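Local structure of UPF0270 protein PA3463 (Pseudomonas aeruginosa, 1Y0N) at residues L18-F22 with C63-L67. The protein is of unknown function but belongs to the UPF0270 family of small, uncharacterised proteins. Residues are numbered along the deposited sequence; the frame is centred on the assembly and turned at random.
Sequences LLEDF and CQLML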
loop_
_atom_site.group_PDB
_atom_site.type_symbol
_atom_site.label_atom_id
_atom_site.label_comp_id
_atom_site.label_asym_id
_atom_site.label_seq_id
_atom_site.Cartn_x
_atom_site.Cartn_y
_atom_site.Cartn_z
ATOM N N LEU A 18 4.533 5.983 -1.352
ATOM C CA LEU A 18 4.070 4.570 -1.569
ATOM C C LEU A 18 2.923 4.502 -2.632
ATOM O O LEU A 18 2.902 3.603 -3.471
ATOM C CB LEU A 18 3.569 3.939 -0.234
ATOM C CG LEU A 18 4.467 3.748 1.024
ATOM C CD1 LEU A 18 3.764 2.960 2.123
ATOM C CD2 LEU A 18 5.705 3.013 0.710
ATOM N N LEU A 19 1.976 5.450 -2.562
ATOM C CA LEU A 19 0.849 5.480 -3.515
ATOM C C LEU A 19 1.331 5.729 -4.932
ATOM O O LEU A 19 0.933 5.036 -5.851
ATOM C CB LEU A 19 -0.203 6.535 -3.107
ATOM C CG LEU A 19 -1.089 6.115 -1.937
ATOM C CD1 LEU A 19 -1.730 7.374 -1.342
ATOM C CD2 LEU A 19 -2.153 5.124 -2.383
ATOM N N GLU A 20 2.222 6.719 -5.094
ATOM C CA GLU A 20 2.843 7.032 -6.376
ATOM C C GLU A 20 3.646 5.863 -6.918
ATOM O O GLU A 20 3.470 5.500 -8.101
ATOM C CB GLU A 20 3.662 8.351 -6.273
ATOM C CG GLU A 20 4.496 8.620 -7.480
ATOM C CD GLU A 20 4.897 10.096 -7.628
ATOM O OE1 GLU A 20 4.637 10.929 -6.685
ATOM O OE2 GLU A 20 5.468 10.374 -8.727
ATOM N N ASP A 21 4.473 5.222 -6.071
ATOM C CA ASP A 21 5.195 3.995 -6.487
ATOM C C ASP A 21 4.231 2.963 -7.030
ATOM O O ASP A 21 4.433 2.407 -8.102
ATOM C CB ASP A 21 5.983 3.362 -5.321
ATOM C CG ASP A 21 7.192 4.215 -4.907
ATOM O OD1 ASP A 21 7.524 5.155 -5.649
ATOM O OD2 ASP A 21 7.771 3.961 -3.823
ATOM N N PHE A 22 3.152 2.731 -6.305
ATOM C CA PHE A 22 2.200 1.637 -6.630
ATOM C C PHE A 22 1.571 1.884 -7.972
ATOM O O PHE A 22 1.539 0.996 -8.818
ATOM C CB PHE A 22 1.169 1.530 -5.488
ATOM C CG PHE A 22 0.054 0.571 -5.757
ATOM C CD1 PHE A 22 0.264 -0.797 -5.710
ATOM C CD2 PHE A 22 -1.213 1.055 -6.094
ATOM C CE1 PHE A 22 -0.784 -1.706 -5.984
ATOM C CE2 PHE A 22 -2.290 0.171 -6.331
ATOM C CZ PHE A 22 -2.067 -1.206 -6.309
ATOM N N CYS A 63 8.589 -0.388 3.255
ATOM C CA CYS A 63 7.146 -0.533 3.061
ATOM C C CYS A 63 6.864 -0.738 1.604
ATOM O O CYS A 63 7.604 -0.246 0.718
ATOM C CB CYS A 63 6.373 0.734 3.489
ATOM S SG CYS A 63 5.982 0.871 5.241
ATOM N N GLN A 64 5.762 -1.423 1.340
ATOM C CA GLN A 64 5.227 -1.437 -0.015
ATOM C C GLN A 64 3.675 -1.586 -0.059
ATOM O O GLN A 64 3.097 -2.361 0.671
ATOM C CB GLN A 64 5.901 -2.575 -0.815
ATOM C CG GLN A 64 5.459 -2.648 -2.261
ATOM C CD GLN A 64 6.427 -3.400 -3.089
ATOM O OE1 GLN A 64 6.109 -3.861 -4.187
ATOM N NE2 GLN A 64 7.644 -3.539 -2.568
ATOM N N LEU A 65 3.048 -0.819 -0.945
ATOM C CA LEU A 65 1.637 -0.939 -1.199
ATOM C C LEU A 65 1.439 -2.111 -2.156
ATOM O O LEU A 65 2.196 -2.225 -3.121
ATOM C CB LEU A 65 1.113 0.309 -1.885
ATOM C CG LEU A 65 -0.047 0.944 -1.155
ATOM C CD1 LEU A 65 0.535 2.303 -0.722
ATOM C CD2 LEU A 65 -1.214 1.177 -2.038
ATOM N N MET A 66 0.471 -2.982 -1.846
ATOM C CA MET A 66 0.143 -4.148 -2.687
ATOM C C MET A 66 -1.384 -4.349 -2.745
ATOM O O MET A 66 -2.094 -4.059 -1.798
ATOM C CB MET A 66 0.846 -5.434 -2.133
ATOM C CG MET A 66 2.410 -5.617 -2.535
ATOM S SD MET A 66 2.988 -7.229 -2.048
ATOM C CE MET A 66 2.480 -7.988 -3.589
ATOM N N LEU A 67 -1.883 -4.872 -3.848
ATOM C CA LEU A 67 -3.265 -5.360 -3.905
ATOM C C LEU A 67 -3.381 -6.588 -2.968
ATOM O O LEU A 67 -2.519 -7.458 -2.963
ATOM C CB LEU A 67 -3.653 -5.799 -5.335
ATOM C CG LEU A 67 -3.860 -4.714 -6.409
ATOM C CD1 LEU A 67 -4.139 -5.302 -7.819
ATOM C CD2 LEU A 67 -4.998 -3.812 -5.958
HETATM O O HOH W 1 4.165 1.117 -2.769
#
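Leu65 packs between Leu18 and Phe22, one helical turn apart, and has more of its surface covered across the contact than any other residue here. Its CD1 lies 3.5 Å from Leu18 CB, a close carbon-carbon approach, while its other methyl, CD2, sits over one face of the Phe22 ring, 4.3 Å from the centroid and 23° off the normal: a CH-pi contact displaced toward the rim. The same methyl meets Leu19 CD2 at 4.1 Å. Phe22 reaches along the strand because its CG stands anti to the backbone N (chi1 173°), which carries CZ to within 3.9 Å of Leu67 CD2; Leu67 thus meets the ring at its edge, and Leu65 its face. Toward the start of the strand the contact narrows to partly exposed Leu18 and Cys63, both Leu18 methyls approaching Cys63 CB from the helix side at 3.7 Å; Gln64 is exposed to solvent. Beside Leu65 a water bridges the backbones, donating to Leu18 O and accepting from Leu65 N, both 2.9 Å from the water oxygen. Leu18 O also receives the helical bond from Phe22 N. The CB atoms of Gln64 and Met66 point away from the helix, whereas Leu19 turns to helix 36-48 and Leu65 continues onto Ile54. With segment axes 7.7 Å apart and crossing at -50°, helix 12-24 packs on one face of the antiparallel sheet, against a strand outermost within this chain.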